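Diguanylate cyclase/phosphodiesterase (Caldicellulosiruptor saccharolyticus, PDB 3MTK) probably acts, as a full-length protein, as a cyclic-di-GMP-specific phosphodiesterase, with the present chain forming its GGDEF domain. Local coordinates at residues Asn19-Trp24 and Thr37-Leu42; Val44-Lys49 and Glu154-Tyr159; Tyr56-Glu61 and Asn115-Arg120; Lys68-Ile73 and Phe88-Lys93. All blocks are in the same frame, centred on the assembly; numbering follows the deposited sequence.

Contact 1 of 4, residues Asn19-Trp24 and Thr37-Leu42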
# COMPACT_ATOMS: atom_id res chain seq x y z
N ASN A 19 -4.68 2.51 -12.15
CA ASN A 19 -5.87 2.43 -12.99
C ASN A 19 -6.72 1.22 -12.57
O ASN A 19 -7.95 1.31 -12.45
CB ASN A 19 -5.49 2.29 -14.47
CG ASN A 19 -4.88 3.55 -15.03
OD1 ASN A 19 -5.31 4.65 -14.70
ND2 ASN A 19 -3.89 3.40 -15.91
N SER A 20 -6.04 0.10 -12.34
CA SER A 20 -6.70 -1.11 -11.91
C SER A 20 -7.32 -0.88 -10.54
O SER A 20 -8.41 -1.39 -10.26
CB SER A 20 -5.70 -2.26 -11.86
OG SER A 20 -5.06 -2.41 -13.12
N LEU A 21 -6.64 -0.12 -9.70
CA LEU A 21 -7.16 0.19 -8.37
C LEU A 21 -8.49 0.92 -8.52
O LEU A 21 -9.44 0.66 -7.78
CB LEU A 21 -6.20 1.08 -7.57
CG LEU A 21 -6.76 1.68 -6.28
CD1 LEU A 21 -7.20 0.56 -5.35
CD2 LEU A 21 -5.73 2.55 -5.58
N ILE A 22 -8.54 1.84 -9.47
CA ILE A 22 -9.75 2.62 -9.70
C ILE A 22 -10.94 1.77 -10.18
O ILE A 22 -12.04 1.88 -9.64
CB ILE A 22 -9.46 3.75 -10.69
CG1 ILE A 22 -8.55 4.78 -10.00
CG2 ILE A 22 -10.76 4.38 -11.17
CD1 ILE A 22 -8.15 5.96 -10.87
N ARG A 23 -10.72 0.92 -11.18
CA ARG A 23 -11.80 0.06 -11.67
C ARG A 23 -12.34 -0.74 -10.49
O ARG A 23 -13.53 -0.67 -10.18
CB ARG A 23 -11.31 -0.94 -12.72
CG ARG A 23 -11.11 -0.39 -14.12
CD ARG A 23 -11.03 -1.54 -15.13
NE ARG A 23 -10.19 -2.62 -14.63
CZ ARG A 23 -10.00 -3.78 -15.25
NH1 ARG A 23 -10.59 -4.02 -16.41
NH2 ARG A 23 -9.21 -4.70 -14.71
N TRP A 24 -11.47 -1.48 -9.82
CA TRP A 24 -11.90 -2.28 -8.69
C TRP A 24 -12.54 -1.46 -7.59
O TRP A 24 -13.35 -1.98 -6.84
CB TRP A 24 -10.73 -3.11 -8.14
CG TRP A 24 -10.58 -4.46 -8.82
CD1 TRP A 24 -11.57 -5.39 -9.04
CD2 TRP A 24 -9.38 -5.03 -9.35
NE1 TRP A 24 -11.05 -6.50 -9.66
CE2 TRP A 24 -9.71 -6.30 -9.86
CE3 TRP A 24 -8.05 -4.58 -9.44
CZ2 TRP A 24 -8.76 -7.15 -10.45
CZ3 TRP A 24 -7.10 -5.42 -10.02
CH2 TRP A 24 -7.46 -6.69 -10.52
N THR A 37 -14.70 -3.03 4.69
CA THR A 37 -13.68 -3.26 3.69
C THR A 37 -12.92 -1.95 3.68
O THR A 37 -13.53 -0.88 3.70
CB THR A 37 -14.32 -3.47 2.31
OG1 THR A 37 -15.35 -4.46 2.42
CG2 THR A 37 -13.28 -3.95 1.32
N TYR A 38 -11.60 -2.02 3.66
CA TYR A 38 -10.81 -0.80 3.68
C TYR A 38 -9.82 -0.61 2.55
O TYR A 38 -9.30 -1.58 1.98
CB TYR A 38 -10.04 -0.69 5.00
CG TYR A 38 -10.90 -0.70 6.25
CD1 TYR A 38 -11.51 -1.87 6.69
CD2 TYR A 38 -11.10 0.47 6.98
CE1 TYR A 38 -12.31 -1.88 7.84
CE2 TYR A 38 -11.89 0.47 8.12
CZ TYR A 38 -12.49 -0.70 8.54
OH TYR A 38 -13.27 -0.70 9.67
N LEU A 39 -9.55 0.65 2.23
CA LEU A 39 -8.56 1.00 1.24
C LEU A 39 -7.37 1.40 2.11
O LEU A 39 -7.54 2.16 3.07
CB LEU A 39 -9.00 2.20 0.41
CG LEU A 39 -7.96 2.68 -0.62
CD1 LEU A 39 -7.65 1.56 -1.59
CD2 LEU A 39 -8.47 3.90 -1.35
N ILE A 40 -6.19 0.88 1.80
CA ILE A 40 -5.00 1.19 2.58
C ILE A 40 -3.87 1.64 1.67
O ILE A 40 -3.60 1.03 0.63
CB ILE A 40 -4.52 -0.04 3.39
CG1 ILE A 40 -5.65 -0.53 4.29
CG2 ILE A 40 -3.33 0.34 4.26
CD1 ILE A 40 -5.43 -1.92 4.81
N PHE A 41 -3.22 2.72 2.08
CA PHE A 41 -2.09 3.30 1.35
C PHE A 41 -0.81 3.10 2.16
O PHE A 41 -0.71 3.54 3.30
CB PHE A 41 -2.33 4.80 1.13
CG PHE A 41 -3.06 5.14 -0.15
CD1 PHE A 41 -3.61 4.14 -0.95
CD2 PHE A 41 -3.19 6.46 -0.55
CE1 PHE A 41 -4.30 4.46 -2.13
CE2 PHE A 41 -3.88 6.80 -1.73
CZ PHE A 41 -4.44 5.79 -2.53
N LEU A 42 0.17 2.41 1.58
CA LEU A 42 1.44 2.20 2.27
C LEU A 42 2.53 2.93 1.52
O LEU A 42 2.69 2.77 0.30
CB LEU A 42 1.83 0.72 2.34
CG LEU A 42 1.06 -0.32 3.13
CD1 LEU A 42 -0.16 -0.80 2.32
CD2 LEU A 42 1.98 -1.49 3.40
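Leu21 of helix 18-30 sends its two methyls down onto Leu39 and Phe41 of strand 37-44, joining a helix to a central strand of the mixed sheet in this alpha/beta GGDEF domain. The two backbones stand well apart, with Leu21 CA and Leu39 CA 9.7 Å from each other, and side chains alone fill the interval. Leu21 does most of the bridging. Its CG lies anti to the backbone N (chi1 169°), which carries the isobutyl fork off the helix and presents one methyl to each strand residue. CD1 meets CD1 of Leu39 at 3.9 Å, an ordinary methyl-to-methyl distance, the two side chains slanting across one another. The other branch goes to the aromatic neighbour two residues further along the strand. Phe41 does not aim its CB at the helix, yet its ring reaches that way, and the meeting is at the ring's rim rather than over a face. With Ile91 touching both leucines and Ile83 touching both Leu21 and Phe41, the three residues belong to a larger apolar layer on this side of the sheet. Tyr38, Ile40 and Leu42 instead pack with helix 97-108 on the reverse side. At the start of helix 18-30, Ser20 OG and Asn19 ND2 hydrogen-bond to the carbonyls of Phe8 and Ala7, tying the helix to the N-terminal region. All three touching residues are buried, and the second branch of the fork ends with Leu21 CD2 close to the plane of the Phe41 ring, 4.2 Å from CE1.

Contact 2 of 4, residues Val44-Lys49 and Glu154-Tyr159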
# COMPACT_ATOMS: atom_id res chain seq x y z
N VAL A 44 6.65 3.69 1.23
CA VAL A 44 8.00 3.26 1.61
C VAL A 44 8.79 4.55 1.86
O VAL A 44 8.98 5.35 0.94
CB VAL A 44 8.68 2.47 0.48
CG1 VAL A 44 9.95 1.85 0.98
CG2 VAL A 44 7.73 1.41 -0.06
N ARG A 45 9.24 4.75 3.08
CA ARG A 45 9.97 5.99 3.39
C ARG A 45 11.41 6.08 2.89
O ARG A 45 12.10 5.07 2.74
CB ARG A 45 9.96 6.25 4.90
CG ARG A 45 8.57 6.31 5.53
CD ARG A 45 7.67 7.30 4.83
NE ARG A 45 8.28 8.63 4.75
CZ ARG A 45 8.33 9.50 5.75
NH1 ARG A 45 7.81 9.19 6.93
NH2 ARG A 45 8.91 10.68 5.58
N ASP A 46 11.84 7.30 2.61
CA ASP A 46 13.19 7.61 2.16
C ASP A 46 13.78 6.70 1.10
O ASP A 46 14.96 6.36 1.14
CB ASP A 46 14.09 7.66 3.38
CG ASP A 46 13.52 8.55 4.47
OD1 ASP A 46 13.27 9.75 4.19
OD2 ASP A 46 13.29 8.05 5.60
N LEU A 47 12.95 6.34 0.13
CA LEU A 47 13.35 5.48 -0.98
C LEU A 47 14.38 6.19 -1.88
O LEU A 47 15.16 5.52 -2.55
CB LEU A 47 12.10 5.09 -1.78
CG LEU A 47 12.05 3.84 -2.65
CD1 LEU A 47 12.44 2.62 -1.88
CD2 LEU A 47 10.64 3.70 -3.18
N GLU A 48 14.38 7.52 -1.89
CA GLU A 48 15.34 8.28 -2.71
C GLU A 48 16.74 8.17 -2.13
O GLU A 48 17.71 7.95 -2.85
CB GLU A 48 14.97 9.77 -2.79
CG GLU A 48 13.67 10.09 -3.53
CD GLU A 48 13.48 11.59 -3.79
OE1 GLU A 48 13.66 12.40 -2.83
OE2 GLU A 48 13.13 11.97 -4.93
N LYS A 49 16.85 8.34 -0.81
CA LYS A 49 18.14 8.25 -0.16
C LYS A 49 18.73 6.88 -0.43
O LYS A 49 19.94 6.72 -0.48
CB LYS A 49 18.00 8.46 1.35
CG LYS A 49 18.20 9.89 1.81
CD LYS A 49 17.21 10.84 1.17
CE LYS A 49 17.32 12.24 1.77
NZ LYS A 49 16.34 13.17 1.16
N GLU A 154 2.94 12.41 12.17
CA GLU A 154 3.01 11.69 13.43
C GLU A 154 4.38 11.04 13.59
O GLU A 154 4.86 10.85 14.70
CB GLU A 154 1.91 10.63 13.47
CG GLU A 154 1.36 10.36 14.84
CD GLU A 154 0.53 11.51 15.35
OE1 GLU A 154 -0.52 11.81 14.73
OE2 GLU A 154 0.92 12.12 16.37
N GLY A 155 5.00 10.68 12.47
CA GLY A 155 6.31 10.06 12.53
C GLY A 155 6.42 8.81 11.68
O GLY A 155 5.44 8.37 11.08
N LEU A 156 7.63 8.26 11.61
CA LEU A 156 7.87 7.05 10.83
C LEU A 156 7.13 5.86 11.42
O LEU A 156 6.95 5.77 12.63
CB LEU A 156 9.36 6.72 10.79
CG LEU A 156 10.33 7.65 10.05
CD1 LEU A 156 11.75 7.14 10.25
CD2 LEU A 156 10.00 7.68 8.56
N ASN A 157 6.71 4.94 10.56
CA ASN A 157 6.03 3.73 10.98
C ASN A 157 4.77 3.97 11.80
O ASN A 157 4.49 3.23 12.75
CB ASN A 157 7.01 2.87 11.76
CG ASN A 157 8.28 2.60 10.99
OD1 ASN A 157 9.38 2.73 11.53
ND2 ASN A 157 8.15 2.22 9.71
N GLU A 158 4.03 5.00 11.45
CA GLU A 158 2.80 5.30 12.15
C GLU A 158 1.70 5.17 11.10
O GLU A 158 1.97 5.29 9.90
CB GLU A 158 2.87 6.72 12.72
CG GLU A 158 2.43 6.86 14.18
CD GLU A 158 3.51 6.47 15.18
OE1 GLU A 158 4.58 7.10 15.20
OE2 GLU A 158 3.28 5.53 15.98
N TYR A 159 0.48 4.90 11.53
CA TYR A 159 -0.64 4.76 10.61
C TYR A 159 -1.89 5.48 11.10
O TYR A 159 -2.08 5.66 12.30
CB TYR A 159 -0.98 3.28 10.40
CG TYR A 159 -1.53 2.59 11.63
CD1 TYR A 159 -0.67 1.97 12.55
CD2 TYR A 159 -2.90 2.55 11.88
CE1 TYR A 159 -1.17 1.31 13.67
CE2 TYR A 159 -3.41 1.89 12.99
CZ TYR A 159 -2.54 1.27 13.88
OH TYR A 159 -3.05 0.60 14.98
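Arg45 curls on itself to meet Leu156: chi2 and chi3 are both near -54° and chi4 is -78°, a run of bends that folds the guanidinium back toward its own CB and CG instead of extending it outward. In Leu156 a second torsion of 176° sends CD1 straight on, and the other methyl, CD2, branches off toward the arginine. In this GGDEF fold the contact pairs two loops at one end of the sheet, one leading from strand 37-44 into helix 47-54, the other running from helix 137-154 to strand 159-163. Leu156 CD2 settles into the bend of the arginine, 3.6 Å from Arg45 CG and 3.9 Å from Arg45 CB, and lies over one face of the guanidinium, nearest Arg45 NH1 at 3.1 Å and 3.7 Å from Arg45 CZ. The grip is therefore an aliphatic methyl on a flat charged group. Asp46 adds little, and although it occupies the N-cap position of helix 47-54, its carboxylate makes no capping bond. On the other side, Gly155 takes the chain out of helix 137-154 with positive phi, at backbone angles where a CB would jam against the preceding carbonyl oxygen, and Leu156 follows directly. Between the loops runs the lead-in to strand 123-129: Arg45 bonds through its backbone to Asn122, and Asn157 likewise to Phe123, while the side chain of Leu156 rests on Asn122. This is a surface contact that joins loop to loop without a polar bond across it. At its outer margin, Asp46 OD2 stays 4.4 Å from Leu156 CD2.

Contact 3 of 4, residues Tyr56-Glu61 and Asn115-Arg120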
# COMPACT_ATOMS: atom_id res chain seq x y z
N TYR A 56 20.14 2.31 -8.09
CA TYR A 56 18.79 1.99 -8.57
C TYR A 56 18.47 0.52 -8.78
O TYR A 56 17.35 0.10 -8.53
CB TYR A 56 18.49 2.75 -9.86
CG TYR A 56 18.40 4.24 -9.67
CD1 TYR A 56 19.55 5.01 -9.52
CD2 TYR A 56 17.17 4.88 -9.59
CE1 TYR A 56 19.48 6.37 -9.31
CE2 TYR A 56 17.08 6.25 -9.37
CZ TYR A 56 18.24 6.99 -9.23
OH TYR A 56 18.17 8.35 -9.03
N ASP A 57 19.43 -0.27 -9.26
CA ASP A 57 19.11 -1.67 -9.48
C ASP A 57 18.81 -2.40 -8.19
O ASP A 57 17.86 -3.18 -8.11
CB ASP A 57 20.23 -2.37 -10.23
CG ASP A 57 20.23 -2.03 -11.71
OD1 ASP A 57 19.13 -2.01 -12.31
OD2 ASP A 57 21.31 -1.80 -12.28
N LEU A 58 19.61 -2.15 -7.17
CA LEU A 58 19.40 -2.79 -5.89
C LEU A 58 18.00 -2.42 -5.38
O LEU A 58 17.22 -3.29 -4.98
CB LEU A 58 20.48 -2.31 -4.91
CG LEU A 58 20.67 -3.06 -3.59
CD1 LEU A 58 19.42 -2.94 -2.73
CD2 LEU A 58 21.00 -4.52 -3.88
N VAL A 59 17.69 -1.12 -5.41
CA VAL A 59 16.41 -0.62 -4.93
C VAL A 59 15.19 -1.13 -5.68
O VAL A 59 14.11 -1.25 -5.09
CB VAL A 59 16.38 0.92 -4.96
CG1 VAL A 59 15.02 1.42 -4.53
CG2 VAL A 59 17.46 1.46 -4.05
N ASP A 60 15.33 -1.42 -6.96
CA ASP A 60 14.19 -1.94 -7.70
C ASP A 60 13.95 -3.37 -7.22
O ASP A 60 12.80 -3.82 -7.16
CB ASP A 60 14.45 -1.89 -9.21
CG ASP A 60 14.39 -0.47 -9.76
OD1 ASP A 60 13.49 0.29 -9.35
OD2 ASP A 60 15.22 -0.10 -10.61
N GLU A 61 15.03 -4.05 -6.85
CA GLU A 61 14.93 -5.41 -6.33
C GLU A 61 14.23 -5.36 -4.98
O GLU A 61 13.38 -6.20 -4.67
CB GLU A 61 16.33 -6.02 -6.17
CG GLU A 61 16.72 -6.99 -7.27
CD GLU A 61 15.88 -8.25 -7.24
OE1 GLU A 61 15.92 -8.96 -6.21
OE2 GLU A 61 15.19 -8.55 -8.24
N ASN A 115 20.03 -9.59 -2.48
CA ASN A 115 21.35 -9.88 -3.03
C ASN A 115 22.42 -9.73 -1.95
O ASN A 115 23.37 -8.96 -2.10
CB ASN A 115 21.66 -8.94 -4.20
CG ASN A 115 22.96 -9.29 -4.90
OD1 ASN A 115 23.12 -10.40 -5.43
ND2 ASN A 115 23.90 -8.35 -4.91
N GLY A 116 22.25 -10.47 -0.86
CA GLY A 116 23.22 -10.40 0.22
C GLY A 116 23.16 -9.13 1.04
O GLY A 116 23.70 -9.06 2.14
N ASN A 117 22.50 -8.11 0.49
CA ASN A 117 22.37 -6.83 1.19
C ASN A 117 21.21 -6.88 2.19
O ASN A 117 20.05 -7.02 1.80
CB ASN A 117 22.12 -5.71 0.18
CG ASN A 117 23.30 -5.46 -0.73
OD1 ASN A 117 24.21 -4.70 -0.39
ND2 ASN A 117 23.30 -6.11 -1.89
N LEU A 118 21.54 -6.78 3.47
CA LEU A 118 20.53 -6.80 4.52
C LEU A 118 19.98 -5.38 4.59
O LEU A 118 20.69 -4.45 4.98
CB LEU A 118 21.14 -7.18 5.87
CG LEU A 118 20.13 -7.65 6.91
CD1 LEU A 118 19.73 -9.09 6.58
CD2 LEU A 118 20.72 -7.58 8.32
N ILE A 119 18.71 -5.21 4.23
CA ILE A 119 18.12 -3.88 4.23
C ILE A 119 16.87 -3.72 5.06
O ILE A 119 15.97 -4.57 5.05
CB ILE A 119 17.83 -3.43 2.78
CG1 ILE A 119 19.11 -3.58 1.95
CG2 ILE A 119 17.35 -1.98 2.75
CD1 ILE A 119 18.90 -3.34 0.48
N ARG A 120 16.82 -2.61 5.78
CA ARG A 120 15.69 -2.27 6.63
C ARG A 120 15.13 -0.94 6.13
O ARG A 120 15.89 -0.00 5.90
CB ARG A 120 16.14 -2.14 8.08
CG ARG A 120 16.17 -3.44 8.84
CD ARG A 120 16.82 -3.25 10.20
NE ARG A 120 16.30 -4.19 11.20
CZ ARG A 120 15.07 -4.15 11.70
NH1 ARG A 120 14.21 -3.22 11.29
NH2 ARG A 120 14.68 -5.03 12.61
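Leu58, near the start of helix 56-74, meets Asn115, Asn117 and Ile119 of a small hairpin with its two methyls. The apolar part is a tip-to-tip approach: CD1 of Leu58 and CD1 of Ile119 come within 3.3 Å, tighter than carbon atoms normally pack. The leucine CG stands anti to the backbone N (chi1 -166°), which spreads its fork toward the hairpin, while Ile119 brings its longer branch forward to meet it.

The mixed part is methyl against amide. Leu58 CD2 lies 3.4 Å from Asn117 ND2 and 4.0 Å from Asn117 CG, the two side chains crossing at a slant, and the CB of Asn115 flanks the same methyl at 4.5 Å. Polar satisfaction comes from the hairpin itself, since Asn117 ND2 hydrogen-bonds to the carbonyl oxygen of Val114, a residue whose side chain also rests on Leu58. That bond helps hold the amide where the methyl meets it.

Asn115 and Gly116 both have positive phi and connect strand 112-114 to strand 117-119, and the hairpin leans on the helix through Leu58. Such an Asn-Gly pair with these backbone angles is the classic type I' turn of a two-residue beta hairpin.

Contact 4 of 4, residues Lys68-Ile73 and Phe88-Lys93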
# COMPACT_ATOMS: atom_id res chain seq x y z
N LYS A 68 6.15 -8.38 -2.86
CA LYS A 68 5.83 -9.76 -2.57
C LYS A 68 5.42 -9.97 -1.11
O LYS A 68 4.47 -10.71 -0.83
CB LYS A 68 7.00 -10.67 -2.95
CG LYS A 68 7.23 -10.65 -4.46
CD LYS A 68 8.31 -11.61 -4.91
CE LYS A 68 8.55 -11.48 -6.42
NZ LYS A 68 9.75 -12.27 -6.85
N ARG A 69 6.11 -9.31 -0.20
CA ARG A 69 5.75 -9.44 1.21
C ARG A 69 4.34 -8.87 1.41
O ARG A 69 3.51 -9.47 2.09
CB ARG A 69 6.78 -8.70 2.08
CG ARG A 69 6.60 -8.90 3.56
CD ARG A 69 7.79 -8.35 4.38
NE ARG A 69 9.07 -8.96 4.02
CZ ARG A 69 10.23 -8.71 4.65
NH1 ARG A 69 10.25 -7.85 5.67
NH2 ARG A 69 11.35 -9.30 4.26
N ILE A 70 4.07 -7.71 0.82
CA ILE A 70 2.75 -7.10 0.94
C ILE A 70 1.75 -8.09 0.36
O ILE A 70 0.74 -8.42 0.98
CB ILE A 70 2.67 -5.78 0.13
CG1 ILE A 70 3.66 -4.75 0.69
CG2 ILE A 70 1.27 -5.24 0.18
CD1 ILE A 70 3.57 -3.40 0.01
N LYS A 71 2.04 -8.56 -0.84
CA LYS A 71 1.17 -9.51 -1.50
C LYS A 71 0.97 -10.73 -0.59
O LYS A 71 -0.13 -11.27 -0.50
CB LYS A 71 1.80 -9.91 -2.84
CG LYS A 71 0.96 -10.82 -3.71
CD LYS A 71 1.08 -10.44 -5.19
CE LYS A 71 2.52 -10.39 -5.71
NZ LYS A 71 3.20 -11.71 -5.72
N ASP A 72 2.02 -11.13 0.12
CA ASP A 72 1.96 -12.30 0.99
C ASP A 72 1.11 -12.14 2.25
O ASP A 72 0.18 -12.92 2.48
CB ASP A 72 3.37 -12.74 1.38
CG ASP A 72 3.39 -14.03 2.19
OD1 ASP A 72 3.38 -13.97 3.45
OD2 ASP A 72 3.39 -15.11 1.57
N ILE A 73 1.40 -11.14 3.08
CA ILE A 73 0.61 -10.99 4.30
C ILE A 73 -0.77 -10.44 3.97
O ILE A 73 -1.67 -10.46 4.81
CB ILE A 73 1.33 -10.09 5.36
CG1 ILE A 73 0.94 -8.63 5.19
CG2 ILE A 73 2.84 -10.28 5.25
CD1 ILE A 73 1.42 -8.01 3.90
N PHE A 88 2.17 1.74 -2.22
CA PHE A 88 1.34 0.58 -2.52
C PHE A 88 -0.06 0.82 -1.98
O PHE A 88 -0.25 1.67 -1.10
CB PHE A 88 1.90 -0.68 -1.87
CG PHE A 88 3.21 -1.15 -2.45
CD1 PHE A 88 3.23 -2.10 -3.47
CD2 PHE A 88 4.42 -0.69 -1.95
CE1 PHE A 88 4.45 -2.60 -3.97
CE2 PHE A 88 5.63 -1.17 -2.44
CZ PHE A 88 5.64 -2.14 -3.46
N ALA A 89 -1.02 0.06 -2.50
CA ALA A 89 -2.42 0.15 -2.07
C ALA A 89 -3.02 -1.23 -1.85
O ALA A 89 -2.68 -2.19 -2.55
CB ALA A 89 -3.24 0.91 -3.11
N ILE A 90 -3.90 -1.35 -0.87
CA ILE A 90 -4.55 -2.62 -0.59
C ILE A 90 -6.05 -2.44 -0.42
O ILE A 90 -6.51 -1.43 0.12
CB ILE A 90 -4.04 -3.26 0.72
CG1 ILE A 90 -2.52 -3.41 0.70
CG2 ILE A 90 -4.71 -4.63 0.90
CD1 ILE A 90 -2.00 -4.41 -0.30
N ILE A 91 -6.81 -3.41 -0.92
CA ILE A 91 -8.25 -3.41 -0.76
C ILE A 91 -8.41 -4.60 0.16
O ILE A 91 -7.98 -5.70 -0.19
CB ILE A 91 -9.00 -3.76 -2.05
CG1 ILE A 91 -8.66 -2.77 -3.16
CG2 ILE A 91 -10.49 -3.78 -1.76
CD1 ILE A 91 -9.09 -1.36 -2.90
N CYS A 92 -9.01 -4.41 1.33
CA CYS A 92 -9.18 -5.54 2.23
C CYS A 92 -10.43 -5.47 3.08
O CYS A 92 -10.83 -4.40 3.55
CB CYS A 92 -7.97 -5.67 3.15
SG CYS A 92 -7.95 -4.46 4.47
N LYS A 93 -11.03 -6.63 3.28
CA LYS A 93 -12.22 -6.75 4.12
C LYS A 93 -11.67 -7.25 5.45
O LYS A 93 -10.95 -8.25 5.48
CB LYS A 93 -13.19 -7.77 3.52
CG LYS A 93 -12.55 -9.11 3.18
CD LYS A 93 -13.54 -10.09 2.57
CE LYS A 93 -12.91 -11.46 2.38
NZ LYS A 93 -13.86 -12.42 1.76
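Ile70 of helix 56-74 points its CB at strand 88-93, and the side chain divides there between two strand residues, Ile90 and Phe88. The short branch ends at once: CG2 touches CD1 of Ile90 at 3.4 Å, tighter than a usual carbon contact. The long branch continues through CG1, held beside the backbone N (chi1 -63°), and its extended second torsion delivers CD1 over the Phe88 ring. This methyl makes a CH-pi contact, sitting 3.5 Å from the ring centroid and 21° off its normal. It is displaced toward the CB side of the ring, with CG of Phe88 its nearest atom at 3.4 Å.

Leu108 of helix 97-108 also touches Ile70, so two helices meet on this side of the sheet. Phe88 ends the segment corresponding to the GGDEF signature, here Gly-Phe-Asp-Arg-Phe, at the turn between strands 79-84 and 87-93. Replacing Phe88 with alanine would probably leave the Ile70 CD1 methyl without the aromatic face it rests on and open a gap between helix and strand. The chemistry is wholly apolar and buried, which implies that shape fit and dispersion, without hydrogen bond or salt bridge between these segments, seat helix 56-74 on the sheet.

Contacts 1 and 4 are the core pair, all their touching residues buried: one sets helix 18-30 and the other helix 56-74 against neighbouring strands of the same sheet, on opposite faces. Between them strands 37-44 and 87-93 probably share backbone hydrogen bonds, such as Phe88 N to Leu42 O. Contacts 2 and 3 lie further out, and there polar groups join the chemistry: a guanidinium receives a methyl in contact 2, an amide in contact 3. Contact 3 draws on helix 56-74 as contact 4 does, at its other end, and holds a hairpin outside the main sheet. Leu47 touching Val59 links the segments of contacts 2 and 3.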